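CocE/NonD family hydrolase (Staphylococcus aureus subsp. aureus COL, PDB 3III) probably hydrolyses ester or amide bonds as a serine hydrolase of the CocE/NonD family, although its natural substrate is not established. Local coordinates at residues A[52-57]-A[123-128]; A[69-74]-A[144-149]; A[73-78]-A[168-173]; A[173-178]-A[189-194]. All coordinates share one frame; numbering follows the deposited sequence.

Interaction 1 of 4, residues A[52-57]-A[123-128]; sequences EKLYIN and VALRGS
L54 fills the bend where 123-128 leaves its strand, and it carries the tight part of this contact. Its CG sits 3.4 Å from A124 O, its CD1 reaches the backbone at R126 N (3.8 Å), and its CD2 meets L125 CD2 at 4.2 Å. Further along, I56 lays CG2 beside V123 CG2, also 4.2 Å apart. Helix 140-154 covers this apolar face, with V149 against L54 and V123 and W152 against I56. Between the backbones, A124 N gives a hydrogen bond of 2.9 Å to Y55 O. These are antiparallel neighbours, strands 53-60 and 119-124, at the place in the mixed sheet of this α/β-hydrolase fold where the N-terminal antiparallel strands join the parallel ones. Past A124 the chains part. Water 1 enters there, accepting from Y55 N and donating to A124 O and S128 O. A type II turn from L125 to S128 carries the second chain off, and S128 closes it with OG on L125 O at 2.6 Å, an oxygen that also takes the backbone N of S128. The outer end is looser and partly exposed. A bend at the third torsion of R126 (-64°) turns one face of the guanidinium to E52 CB and CG, with CB 3.5 Å from NH1. The carboxylate stays well out of that plane, E52 OE1 being 4.4 Å from R126 NH1, so carboxylate and guanidinium interact only as nearby charges. Their firm polar partners are others: S131 for E52, D145 and D50 for R126.

Interaction 2 of 4, residues A[69-74]-A[144-149]; sequences VVMSAD and EDYYEV
M71 and A73, two residues apart on one face of strand 67-74, meet Y146 and V149 of helix 140-154. This is helix-on-sheet packing of the α/β-hydrolase fold: the helix connects strands 119-124 and 162-168, which flank 67-74 in the sheet, and its axis passes the strand at 10.2 Å with the chain directions 152° apart. M71, modelled as selenomethionine, can be followed outward. CB leaves the strand toward the helix, and CG comes to 4.1 Å from Y146 CE2. The selenium comes closer to the same carbon, 3.7 Å from Y146 CE2 and near the ring plane, a Met-aromatic contact made at the edge; it also touches V149 CG1 at 4.0 Å. The chain then turns at its last torsion (-67°), which brings the CE methyl to V149 O, 3.8 Å away. A73 uses the Y146 ring differently. Its CB stands almost over the middle of one face, 3.7 Å from the centroid, as a CH-pi contact, so the same ring is touched by a methyl on a face and by selenium at its rim. V123, on the neighbouring strand, packs against M71 and A73. The tyrosine reaches past A73 to the strand backbone, where Y146 OH, 2.7 Å from water 2, shares that water with the backbone: A73 N donates to water 2 at 3.0 Å.

Interaction 3 of 4, residues A[73-78]-A[168-173]; sequences ADTYGK and VSYLAV. With PLM (palmitic acid), chain G.
Strand 67-74 runs out beside the start of helix 170-179, with A73 CA 5.7 Å from L171 CA, and water 2 donates to L171 O at 2.6 Å. Just before the helix, S169 takes the strained backbone angles (phi 63°, psi -119°) of a nucleophile elbow, and its OG is hydrogen-bonded to H274; it is probably the nucleophile of this serine hydrolase. Palmitic acid is bound there. Its O1 accepts from S169 OG at 2.6 Å and from Y76 OH at 2.7 Å, consistent with Y76 lending its hydroxyl to the oxyanion hole, as the equivalent tyrosine does in cocaine esterase. W217 NE1 is also hydrogen-bonded to Y76 OH. Y170 meets Y76 in an edge-to-face pair, its own edge directed at the Y76 face, with centroids 4.9 Å apart. The phenol of Y170 goes on to T75, whose OG1 makes a weak bond of 2.9 Å to Y170 OH; E142 is the other partner of that hydroxyl. T75 N, over the face of the Y170 ring, is buried without a polar partner. D74 closes an Asx turn, OD1 taking Y76 N, and places OD2 against L171 CG at 3.4 Å, while K122 answers its charge. The contact thus lies at the C-terminal end of strand 67-74, next to strand 119-124, which supplies K122, and helix 140-154, which supplies E142, with helix 299-304 against S169.

Interaction 4 of 4, residues A[173-178]-A[189-194]; sequences VTQWWV and MIPWEG
The W176 indole takes P191 over one face, where P191 CG stands 3.8 Å from the centroid of the six-membered ring as a CH-pi contact. At the indole edge NE1 gives a hydrogen bond of 2.8 Å to G194 O, which lies tilted from the ring plane, and the bond is bent at 130°. M189, modelled as selenomethionine, comes at the ring obliquely, its CE 3.9 Å from W176 CE3. The amide of Q175, the other flat group, grips I190 with both ends. NE2 donates to I190 O at 2.9 Å, standing well above that carbonyl's plane, and OE1 receives a weak bond of 3.1 Å from I190 N. Helix 170-179 lies between strands 162-168 and 186-192 in the chain, a β-α-β crossover, and Q175 ties into all of its elements: OE1 also accepts from T165 on the first strand, and NE2 also donates to L171 O within the helix. An extended chain beyond CG lets the amide span from helix to strand. In the first turn of the helix V173 CG2 comes to 4.0 Å from G194 CA, in the loop after the strand. M189 CE, swung back by a final torsion of -63°, also rests 3.5 Å from Q175 O.

How the interactions relate
All four contacts are largely buried in one mixed sheet and its helices, but only interaction 1, at the N-terminal antiparallel side of the sheet, has a partly exposed charged end. Backbone bonds from V123 N to S72 O and from L125 N to D74 O join it to strand 67-74. Interactions 2 and 3 share A73, D74 and water 2 on that strand. The first is an apolar helix-on-sheet contact; the second, at the strand's end, gathers hydroxyls and rings near the bound palmitic acid. Interactions 3 and 4 share helix 170-179, and the E193 carbonyl holds S169 N. Interaction 4, nearest the chain's centre, relies instead on side-chain bonds to backbone. T174, bonded to A73 O, joins interactions 2 and 4.

Interaction 1 of 4, residues A[52-57]-A[123-128]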
loop_
_atom_site.group_PDB
_atom_site.type_symbol
_atom_site.label_atom_id
_atom_site.label_comp_id
_atom_site.label_asym_id
_atom_site.label_seq_id
_atom_site.Cartn_x
_atom_site.Cartn_y
_atom_site.Cartn_z
ATOM N N GLU A 52 30.116 -7.201 -2.333
ATOM C CA GLU A 52 29.394 -6.204 -3.123
ATOM C C GLU A 52 29.369 -4.853 -2.403
ATOM O O GLU A 52 29.143 -4.775 -1.173
ATOM C CB GLU A 52 27.968 -6.655 -3.437
ATOM C CG GLU A 52 27.147 -5.642 -4.350
ATOM C CD GLU A 52 27.488 -5.800 -5.844
ATOM O OE1 GLU A 52 28.319 -6.671 -6.186
ATOM O OE2 GLU A 52 26.904 -5.080 -6.666
ATOM N N LYS A 53 29.567 -3.786 -3.179
ATOM C CA LYS A 53 29.420 -2.438 -2.654
ATOM C C LYS A 53 28.048 -1.846 -2.917
ATOM O O LYS A 53 27.560 -1.907 -4.017
ATOM C CB LYS A 53 30.534 -1.550 -3.213
ATOM C CG LYS A 53 31.870 -1.762 -2.433
ATOM C CD LYS A 53 32.971 -0.965 -3.065
ATOM C CE LYS A 53 34.251 -1.017 -2.240
ATOM N NZ LYS A 53 35.427 -0.679 -3.107
ATOM N N LEU A 54 27.427 -1.275 -1.898
ATOM C CA LEU A 54 26.204 -0.499 -2.059
ATOM C C LEU A 54 26.561 0.969 -1.900
ATOM O O LEU A 54 27.415 1.329 -1.039
ATOM C CB LEU A 54 25.148 -0.872 -1.015
ATOM C CG LEU A 54 24.096 -1.879 -1.453
ATOM C CD1 LEU A 54 24.691 -3.106 -2.111
ATOM C CD2 LEU A 54 23.163 -2.206 -0.306
ATOM N N TYR A 55 25.933 1.793 -2.714
ATOM C CA TYR A 55 26.182 3.225 -2.757
ATOM C C TYR A 55 25.144 4.016 -2.012
ATOM O O TYR A 55 23.952 3.750 -2.106
ATOM C CB TYR A 55 26.339 3.725 -4.202
ATOM C CG TYR A 55 27.573 3.107 -4.836
ATOM C CD1 TYR A 55 28.767 3.813 -4.923
ATOM C CD2 TYR A 55 27.534 1.807 -5.320
ATOM C CE1 TYR A 55 29.916 3.209 -5.464
ATOM C CE2 TYR A 55 28.645 1.209 -5.823
ATOM C CZ TYR A 55 29.829 1.910 -5.900
ATOM O OH TYR A 55 30.903 1.312 -6.468
ATOM N N ILE A 56 25.604 5.008 -1.271
ATOM C CA ILE A 56 24.694 5.841 -0.421
ATOM C C ILE A 56 25.033 7.321 -0.491
ATOM O O ILE A 56 26.127 7.718 -0.921
ATOM C CB ILE A 56 24.775 5.425 1.098
ATOM C CG1 ILE A 56 26.162 5.723 1.683
ATOM C CG2 ILE A 56 24.556 3.933 1.236
ATOM C CD1 ILE A 56 26.336 5.353 3.240
ATOM N N ASN A 57 24.089 8.137 -0.021
ATOM C CA ASN A 57 24.351 9.513 0.353
ATOM C C ASN A 57 24.046 9.687 1.829
ATOM O O ASN A 57 23.108 9.094 2.349
ATOM C CB ASN A 57 23.428 10.455 -0.413
ATOM C CG ASN A 57 23.621 10.379 -1.910
ATOM O OD1 ASN A 57 24.739 10.196 -2.400
ATOM N ND2 ASN A 57 22.548 10.613 -2.645
ATOM N N VAL A 123 19.926 5.134 0.696
ATOM C CA VAL A 123 20.579 3.899 0.295
ATOM C C VAL A 123 20.103 3.490 -1.095
ATOM O O VAL A 123 18.896 3.407 -1.354
ATOM C CB VAL A 123 20.285 2.734 1.276
ATOM C CG1 VAL A 123 21.003 1.458 0.807
ATOM C CG2 VAL A 123 20.695 3.155 2.679
ATOM N N ALA A 124 21.083 3.268 -1.977
ATOM C CA ALA A 124 20.874 2.555 -3.218
ATOM C C ALA A 124 21.118 1.068 -2.971
ATOM O O ALA A 124 22.239 0.651 -2.720
ATOM C CB ALA A 124 21.793 3.095 -4.311
ATOM N N LEU A 125 20.052 0.256 -3.042
ATOM C CA LEU A 125 20.171 -1.178 -2.782
ATOM C C LEU A 125 20.868 -1.848 -3.959
ATOM O O LEU A 125 21.083 -1.235 -5.038
ATOM C CB LEU A 125 18.814 -1.828 -2.442
ATOM C CG LEU A 125 18.259 -1.344 -1.087
ATOM C CD1 LEU A 125 16.708 -1.583 -0.951
ATOM C CD2 LEU A 125 19.026 -1.980 0.032
ATOM N N ARG A 126 21.239 -3.101 -3.722
ATOM C CA ARG A 126 21.980 -3.907 -4.699
ATOM C C ARG A 126 21.255 -3.886 -6.047
ATOM O O ARG A 126 20.027 -4.025 -6.125
ATOM C CB ARG A 126 22.102 -5.336 -4.227
ATOM C CG ARG A 126 23.028 -6.194 -5.069
ATOM C CD ARG A 126 23.017 -7.649 -4.611
ATOM N NE ARG A 126 23.525 -7.820 -3.254
ATOM C CZ ARG A 126 24.645 -8.453 -2.922
ATOM N NH1 ARG A 126 25.420 -9.022 -3.847
ATOM N NH2 ARG A 126 24.996 -8.547 -1.644
ATOM N N GLY A 127 22.061 -3.765 -7.103
ATOM C CA GLY A 127 21.564 -3.691 -8.483
ATOM C C GLY A 127 21.229 -2.294 -8.995
ATOM O O GLY A 127 20.959 -2.116 -10.198
ATOM N N SER A 128 21.208 -1.318 -8.087
ATOM C CA SER A 128 20.909 0.052 -8.416
ATOM C C SER A 128 22.118 0.941 -8.168
ATOM O O SER A 128 23.025 0.625 -7.400
ATOM C CB SER A 128 19.686 0.556 -7.623
ATOM O OG SER A 128 20.025 0.781 -6.254
HETATM O O HOH W 1 24.155 0.653 -4.815
#

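Interaction 2 of 4, residues A[69-74]-A[144-149]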
loop_
_atom_site.group_PDB
_atom_site.type_symbol
_atom_site.label_atom_id
_atom_site.label_comp_id
_atom_site.label_asym_id
_atom_site.label_seq_id
_atom_site.Cartn_x
_atom_site.Cartn_y
_atom_site.Cartn_z
ATOM N N VAL A 69 19.578 8.600 13.328
ATOM C CA VAL A 69 19.669 8.398 11.909
ATOM C C VAL A 69 18.328 7.933 11.289
ATOM O O VAL A 69 17.729 6.975 11.772
ATOM C CB VAL A 69 20.688 7.361 11.555
ATOM C CG1 VAL A 69 20.701 7.159 10.007
ATOM C CG2 VAL A 69 22.064 7.732 12.157
ATOM N N VAL A 70 17.880 8.681 10.289
ATOM C CA VAL A 70 16.714 8.359 9.487
ATOM C C VAL A 70 17.235 7.747 8.188
ATOM O O VAL A 70 18.121 8.311 7.553
ATOM C CB VAL A 70 15.875 9.604 9.155
ATOM C CG1 VAL A 70 14.670 9.221 8.236
ATOM C CG2 VAL A 70 15.378 10.325 10.475
HETATM N N MSE A 71 16.735 6.568 7.815
HETATM C CA MSE A 71 17.232 5.865 6.615
HETATM C C MSE A 71 16.106 5.419 5.717
HETATM O O MSE A 71 15.002 5.128 6.213
HETATM C CB MSE A 71 18.008 4.626 7.035
HETATM C CG MSE A 71 18.738 3.947 5.858
HETATM SE SE MSE A 71 19.869 2.462 6.556
HETATM C CE MSE A 71 21.182 3.545 7.549
ATOM N N SER A 72 16.327 5.478 4.397
ATOM C CA SER A 72 15.451 4.815 3.452
ATOM C C SER A 72 16.287 4.110 2.400
ATOM O O SER A 72 17.472 4.493 2.091
ATOM C CB SER A 72 14.453 5.784 2.798
ATOM O OG SER A 72 15.105 6.598 1.835
ATOM N N ALA A 73 15.683 3.084 1.791
ATOM C CA ALA A 73 16.386 2.293 0.761
ATOM C C ALA A 73 15.445 1.767 -0.332
ATOM O O ALA A 73 14.358 1.264 -0.067
ATOM C CB ALA A 73 17.144 1.165 1.391
ATOM N N ASP A 74 15.918 1.847 -1.581
ATOM C CA ASP A 74 15.198 1.388 -2.728
ATOM C C ASP A 74 16.176 1.172 -3.888
ATOM O O ASP A 74 17.381 1.316 -3.749
ATOM C CB ASP A 74 14.123 2.427 -3.108
ATOM C CG ASP A 74 14.705 3.759 -3.347
ATOM O OD1 ASP A 74 15.372 3.920 -4.381
ATOM O OD2 ASP A 74 14.586 4.610 -2.448
ATOM N N GLU A 144 18.540 -8.529 3.542
ATOM C CA GLU A 144 19.845 -8.813 4.180
ATOM C C GLU A 144 20.864 -7.700 3.917
ATOM O O GLU A 144 21.650 -7.324 4.824
ATOM C CB GLU A 144 20.367 -10.194 3.784
ATOM C CG GLU A 144 19.534 -11.298 4.453
ATOM C CD GLU A 144 20.000 -12.687 4.110
ATOM O OE1 GLU A 144 21.164 -12.812 3.652
ATOM O OE2 GLU A 144 19.217 -13.650 4.337
ATOM N N ASP A 145 20.848 -7.152 2.695
ATOM C CA ASP A 145 21.734 -6.052 2.343
ATOM C C ASP A 145 21.380 -4.803 3.171
ATOM O O ASP A 145 22.257 -4.142 3.705
ATOM C CB ASP A 145 21.615 -5.716 0.856
ATOM C CG ASP A 145 22.229 -6.774 -0.060
ATOM O OD1 ASP A 145 23.057 -7.568 0.402
ATOM O OD2 ASP A 145 21.845 -6.787 -1.249
ATOM N N TYR A 146 20.086 -4.498 3.257
ATOM C CA TYR A 146 19.549 -3.381 4.055
ATOM C C TYR A 146 19.967 -3.503 5.532
ATOM O O TYR A 146 20.465 -2.549 6.149
ATOM C CB TYR A 146 18.015 -3.350 3.894
ATOM C CG TYR A 146 17.292 -2.018 4.197
ATOM C CD1 TYR A 146 15.948 -1.871 3.884
ATOM C CD2 TYR A 146 17.905 -0.958 4.871
ATOM C CE1 TYR A 146 15.267 -0.698 4.152
ATOM C CE2 TYR A 146 17.216 0.221 5.154
ATOM C CZ TYR A 146 15.893 0.337 4.782
ATOM O OH TYR A 146 15.188 1.488 5.012
ATOM N N TYR A 147 19.859 -4.703 6.077
ATOM C CA TYR A 147 20.301 -4.952 7.420
ATOM C C TYR A 147 21.768 -4.563 7.608
ATOM O O TYR A 147 22.104 -3.904 8.610
ATOM C CB TYR A 147 20.106 -6.418 7.726
ATOM C CG TYR A 147 20.490 -6.968 9.094
ATOM C CD1 TYR A 147 21.820 -7.015 9.550
ATOM C CD2 TYR A 147 19.532 -7.604 9.856
ATOM C CE1 TYR A 147 22.139 -7.631 10.774
ATOM C CE2 TYR A 147 19.850 -8.200 11.083
ATOM C CZ TYR A 147 21.128 -8.217 11.525
ATOM O OH TYR A 147 21.390 -8.827 12.732
ATOM N N GLU A 148 22.635 -4.962 6.663
ATOM C CA GLU A 148 24.048 -4.572 6.780
ATOM C C GLU A 148 24.257 -3.036 6.828
ATOM O O GLU A 148 25.129 -2.519 7.597
ATOM C CB GLU A 148 24.919 -5.227 5.685
ATOM C CG GLU A 148 25.014 -6.741 5.752
ATOM C CD GLU A 148 26.266 -7.312 5.087
ATOM O OE1 GLU A 148 27.349 -6.955 5.576
ATOM O OE2 GLU A 148 26.160 -8.102 4.106
ATOM N N VAL A 149 23.481 -2.299 6.043
ATOM C CA VAL A 149 23.636 -0.868 5.991
ATOM C C VAL A 149 23.152 -0.227 7.315
ATOM O O VAL A 149 23.778 0.746 7.803
ATOM C CB VAL A 149 22.965 -0.228 4.730
ATOM C CG1 VAL A 149 23.215 1.278 4.693
ATOM C CG2 VAL A 149 23.517 -0.909 3.400
HETATM O O HOH W 2 13.299 1.982 3.144
#

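Interaction 3 of 4, residues A[73-78]-A[168-173]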
loop_
_atom_site.group_PDB
_atom_site.type_symbol
_atom_site.label_atom_id
_atom_site.label_comp_id
_atom_site.label_asym_id
_atom_site.label_seq_id
_atom_site.Cartn_x
_atom_site.Cartn_y
_atom_site.Cartn_z
ATOM N N ALA A 73 15.683 3.084 1.791
ATOM C CA ALA A 73 16.386 2.293 0.761
ATOM C C ALA A 73 15.445 1.767 -0.332
ATOM O O ALA A 73 14.358 1.264 -0.067
ATOM C CB ALA A 73 17.144 1.165 1.391
ATOM N N ASP A 74 15.918 1.847 -1.581
ATOM C CA ASP A 74 15.198 1.388 -2.728
ATOM C C ASP A 74 16.176 1.172 -3.888
ATOM O O ASP A 74 17.381 1.316 -3.749
ATOM C CB ASP A 74 14.123 2.427 -3.108
ATOM C CG ASP A 74 14.705 3.759 -3.347
ATOM O OD1 ASP A 74 15.372 3.920 -4.381
ATOM O OD2 ASP A 74 14.586 4.610 -2.448
ATOM N N THR A 75 15.631 0.745 -5.005
ATOM C CA THR A 75 16.379 0.579 -6.233
ATOM C C THR A 75 15.974 1.558 -7.337
ATOM O O THR A 75 16.233 1.332 -8.507
ATOM C CB THR A 75 16.277 -0.853 -6.729
ATOM O OG1 THR A 75 14.918 -1.200 -6.936
ATOM C CG2 THR A 75 16.943 -1.848 -5.757
ATOM N N TYR A 76 15.356 2.670 -6.956
ATOM C CA TYR A 76 14.893 3.671 -7.924
ATOM C C TYR A 76 15.915 4.752 -8.295
ATOM O O TYR A 76 15.698 5.468 -9.254
ATOM C CB TYR A 76 13.638 4.350 -7.385
ATOM C CG TYR A 76 12.433 3.481 -7.214
ATOM C CD1 TYR A 76 12.279 2.277 -7.889
ATOM C CD2 TYR A 76 11.354 3.933 -6.471
ATOM C CE1 TYR A 76 11.083 1.537 -7.748
ATOM C CE2 TYR A 76 10.160 3.198 -6.370
ATOM C CZ TYR A 76 10.032 2.028 -7.001
ATOM O OH TYR A 76 8.826 1.316 -6.879
ATOM N N GLY A 77 17.038 4.849 -7.573
ATOM C CA GLY A 77 18.004 5.900 -7.810
ATOM C C GLY A 77 18.095 6.798 -6.587
ATOM O O GLY A 77 17.133 7.469 -6.246
ATOM N N LYS A 78 19.261 6.800 -5.926
ATOM C CA LYS A 78 19.497 7.626 -4.732
ATOM C C LYS A 78 19.716 9.124 -5.060
ATOM O O LYS A 78 19.618 9.969 -4.128
ATOM C CB LYS A 78 20.676 7.100 -3.935
ATOM C CG LYS A 78 22.054 7.316 -4.603
ATOM C CD LYS A 78 23.200 6.947 -3.653
ATOM C CE LYS A 78 24.569 7.150 -4.246
ATOM N NZ LYS A 78 24.832 8.579 -4.639
ATOM N N VAL A 168 8.004 5.758 1.629
ATOM C CA VAL A 168 6.726 5.419 0.981
ATOM C C VAL A 168 6.958 4.379 -0.101
ATOM O O VAL A 168 8.000 4.417 -0.793
ATOM C CB VAL A 168 6.108 6.713 0.343
ATOM C CG1 VAL A 168 4.796 6.422 -0.358
ATOM C CG2 VAL A 168 5.914 7.794 1.500
ATOM N N SER A 169 5.967 3.509 -0.259
ATOM C CA SER A 169 5.832 2.566 -1.376
ATOM C C SER A 169 7.030 1.591 -1.326
ATOM O O SER A 169 7.181 0.892 -0.341
ATOM C CB SER A 169 5.696 3.311 -2.704
ATOM O OG SER A 169 5.480 2.372 -3.752
ATOM N N TYR A 170 7.882 1.518 -2.344
ATOM C CA TYR A 170 9.054 0.580 -2.303
ATOM C C TYR A 170 9.863 0.820 -0.995
ATOM O O TYR A 170 10.310 -0.122 -0.350
ATOM C CB TYR A 170 9.973 0.820 -3.496
ATOM C CG TYR A 170 10.975 -0.243 -3.847
ATOM C CD1 TYR A 170 10.907 -0.873 -5.090
ATOM C CD2 TYR A 170 12.051 -0.555 -3.010
ATOM C CE1 TYR A 170 11.850 -1.834 -5.469
ATOM C CE2 TYR A 170 13.002 -1.533 -3.363
ATOM C CZ TYR A 170 12.880 -2.171 -4.608
ATOM O OH TYR A 170 13.832 -3.115 -4.981
ATOM N N LEU A 171 9.996 2.093 -0.599
ATOM C CA LEU A 171 10.710 2.492 0.595
ATOM C C LEU A 171 10.035 2.025 1.906
ATOM O O LEU A 171 10.657 2.073 2.983
ATOM C CB LEU A 171 10.983 4.008 0.596
ATOM C CG LEU A 171 11.817 4.629 -0.559
ATOM C CD1 LEU A 171 11.195 4.564 -1.913
ATOM C CD2 LEU A 171 12.098 6.097 -0.146
ATOM N N ALA A 172 8.745 1.698 1.835
ATOM C CA ALA A 172 7.985 1.073 2.922
ATOM C C ALA A 172 8.073 -0.446 2.882
ATOM O O ALA A 172 8.275 -1.099 3.933
ATOM C CB ALA A 172 6.502 1.533 2.899
ATOM N N VAL A 173 7.930 -1.036 1.686
ATOM C CA VAL A 173 7.980 -2.510 1.565
ATOM C C VAL A 173 9.336 -3.035 2.080
ATOM O O VAL A 173 9.400 -4.026 2.824
ATOM C CB VAL A 173 7.786 -2.990 0.099
ATOM C CG1 VAL A 173 7.862 -4.566 -0.004
ATOM C CG2 VAL A 173 6.499 -2.440 -0.515
HETATM C C1 PLM G . 6.032 3.379 -6.796
HETATM O O1 PLM G . 6.709 2.744 -5.992
HETATM O O2 PLM G . 4.917 3.784 -6.423
HETATM C C2 PLM G . 6.556 3.600 -8.179
HETATM C C3 PLM G . 5.727 4.599 -8.967
HETATM C C4 PLM G . 6.293 4.991 -10.332
HETATM C C5 PLM G . 5.596 6.226 -10.974
HETATM C C6 PLM G . 5.648 6.325 -12.523
HETATM C C7 PLM G . 6.120 7.631 -13.208
HETATM C C8 PLM G . 5.035 8.619 -13.714
HETATM O O HOH W 2 13.299 1.982 3.144
#

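Interaction 4 of 4, residues A[173-178]-A[189-194]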
loop_
_atom_site.group_PDB
_atom_site.type_symbol
_atom_site.label_atom_id
_atom_site.label_comp_id
_atom_site.label_asym_id
_atom_site.label_seq_id
_atom_site.Cartn_x
_atom_site.Cartn_y
_atom_site.Cartn_z
ATOM N N VAL A 173 7.930 -1.036 1.686
ATOM C CA VAL A 173 7.980 -2.510 1.565
ATOM C C VAL A 173 9.336 -3.035 2.080
ATOM O O VAL A 173 9.400 -4.026 2.824
ATOM C CB VAL A 173 7.786 -2.990 0.099
ATOM C CG1 VAL A 173 7.862 -4.566 -0.004
ATOM C CG2 VAL A 173 6.499 -2.440 -0.515
ATOM N N THR A 174 10.419 -2.345 1.729
ATOM C CA THR A 174 11.755 -2.753 2.187
ATOM C C THR A 174 11.904 -2.676 3.716
ATOM O O THR A 174 12.749 -3.354 4.278
ATOM C CB THR A 174 12.866 -1.948 1.524
ATOM O OG1 THR A 174 12.641 -0.531 1.687
ATOM C CG2 THR A 174 12.975 -2.251 0.033
ATOM N N GLN A 175 11.104 -1.831 4.359
ATOM C CA GLN A 175 11.101 -1.768 5.853
ATOM C C GLN A 175 10.415 -2.971 6.441
ATOM O O GLN A 175 10.924 -3.543 7.376
ATOM C CB GLN A 175 10.410 -0.530 6.342
ATOM C CG GLN A 175 11.074 0.772 5.881
ATOM C CD GLN A 175 10.344 1.962 6.500
ATOM O OE1 GLN A 175 10.279 2.064 7.728
ATOM N NE2 GLN A 175 9.807 2.869 5.651
ATOM N N TRP A 176 9.265 -3.387 5.901
ATOM C CA TRP A 176 8.662 -4.611 6.420
ATOM C C TRP A 176 9.676 -5.739 6.300
ATOM O O TRP A 176 9.862 -6.539 7.218
ATOM C CB TRP A 176 7.397 -4.990 5.636
ATOM C CG TRP A 176 6.218 -4.039 5.749
ATOM C CD1 TRP A 176 5.577 -3.426 4.696
ATOM C CD2 TRP A 176 5.491 -3.657 6.939
ATOM N NE1 TRP A 176 4.547 -2.651 5.164
ATOM C CE2 TRP A 176 4.432 -2.819 6.525
ATOM C CE3 TRP A 176 5.601 -3.979 8.316
ATOM C CZ2 TRP A 176 3.532 -2.234 7.427
ATOM C CZ3 TRP A 176 4.666 -3.426 9.203
ATOM C CH2 TRP A 176 3.651 -2.561 8.756
ATOM N N TRP A 177 10.282 -5.838 5.139
ATOM C CA TRP A 177 11.331 -6.840 4.921
ATOM C C TRP A 177 12.500 -6.798 5.949
ATOM O O TRP A 177 12.754 -7.790 6.645
ATOM C CB TRP A 177 11.848 -6.807 3.459
ATOM C CG TRP A 177 11.088 -7.807 2.605
ATOM C CD1 TRP A 177 10.181 -7.538 1.618
ATOM C CD2 TRP A 177 11.161 -9.239 2.695
ATOM N NE1 TRP A 177 9.705 -8.693 1.100
ATOM C CE2 TRP A 177 10.271 -9.758 1.743
ATOM C CE3 TRP A 177 11.870 -10.129 3.502
ATOM C CZ2 TRP A 177 10.087 -11.129 1.574
ATOM C CZ3 TRP A 177 11.702 -11.484 3.326
ATOM C CH2 TRP A 177 10.831 -11.976 2.374
ATOM N N VAL A 178 13.207 -5.677 6.031
ATOM C CA VAL A 178 14.416 -5.657 6.909
ATOM C C VAL A 178 14.024 -5.831 8.387
ATOM O O VAL A 178 14.714 -6.496 9.162
ATOM C CB VAL A 178 15.292 -4.406 6.651
ATOM C CG1 VAL A 178 14.682 -3.120 7.268
ATOM C CG2 VAL A 178 16.705 -4.637 7.126
HETATM N N MSE A 189 10.388 2.228 13.027
HETATM C CA MSE A 189 10.115 2.130 11.600
HETATM C C MSE A 189 8.810 2.813 11.253
HETATM O O MSE A 189 7.831 2.762 12.038
HETATM C CB MSE A 189 10.046 0.657 11.156
HETATM C CG MSE A 189 9.010 -0.121 11.904
HETATM SE SE MSE A 189 9.086 -2.081 11.558
HETATM C CE MSE A 189 8.664 -1.976 9.568
ATOM N N ILE A 190 8.797 3.446 10.078
ATOM C CA ILE A 190 7.634 4.154 9.555
ATOM C C ILE A 190 7.395 3.653 8.102
ATOM O O ILE A 190 7.814 4.307 7.115
ATOM C CB ILE A 190 7.813 5.671 9.585
ATOM C CG1 ILE A 190 8.215 6.161 10.991
ATOM C CG2 ILE A 190 6.514 6.395 9.137
ATOM C CD1 ILE A 190 8.501 7.660 11.027
ATOM N N PRO A 191 6.792 2.450 7.970
ATOM C CA PRO A 191 6.419 1.985 6.638
ATOM C C PRO A 191 5.160 2.741 6.207
ATOM O O PRO A 191 4.031 2.407 6.621
ATOM C CB PRO A 191 6.138 0.507 6.854
ATOM C CG PRO A 191 5.734 0.419 8.311
ATOM C CD PRO A 191 6.613 1.386 8.993
ATOM N N TRP A 192 5.356 3.803 5.436
ATOM C CA TRP A 192 4.287 4.680 5.073
ATOM C C TRP A 192 3.702 4.213 3.732
ATOM O O TRP A 192 4.103 4.682 2.667
ATOM C CB TRP A 192 4.777 6.140 5.000
ATOM C CG TRP A 192 3.633 7.106 5.050
ATOM C CD1 TRP A 192 2.792 7.442 4.030
ATOM C CD2 TRP A 192 3.193 7.880 6.186
ATOM N NE1 TRP A 192 1.897 8.398 4.448
ATOM C CE2 TRP A 192 2.095 8.663 5.763
ATOM C CE3 TRP A 192 3.616 7.983 7.498
ATOM C CZ2 TRP A 192 1.394 9.528 6.622
ATOM C CZ3 TRP A 192 2.936 8.825 8.358
ATOM C CH2 TRP A 192 1.812 9.582 7.931
ATOM N N GLU A 193 2.718 3.312 3.818
ATOM C CA GLU A 193 2.086 2.664 2.637
ATOM C C GLU A 193 3.054 1.691 1.943
ATOM O O GLU A 193 3.791 2.057 1.007
ATOM C CB GLU A 193 1.499 3.649 1.629
ATOM C CG GLU A 193 0.336 4.484 2.241
ATOM C CD GLU A 193 -0.690 4.851 1.227
ATOM O OE1 GLU A 193 -0.839 6.073 0.964
ATOM O OE2 GLU A 193 -1.325 3.907 0.714
ATOM N N GLY A 194 3.043 0.450 2.424
ATOM C CA GLY A 194 3.763 -0.613 1.734
ATOM C C GLY A 194 3.157 -1.998 1.849
ATOM O O GLY A 194 2.856 -2.469 2.940
#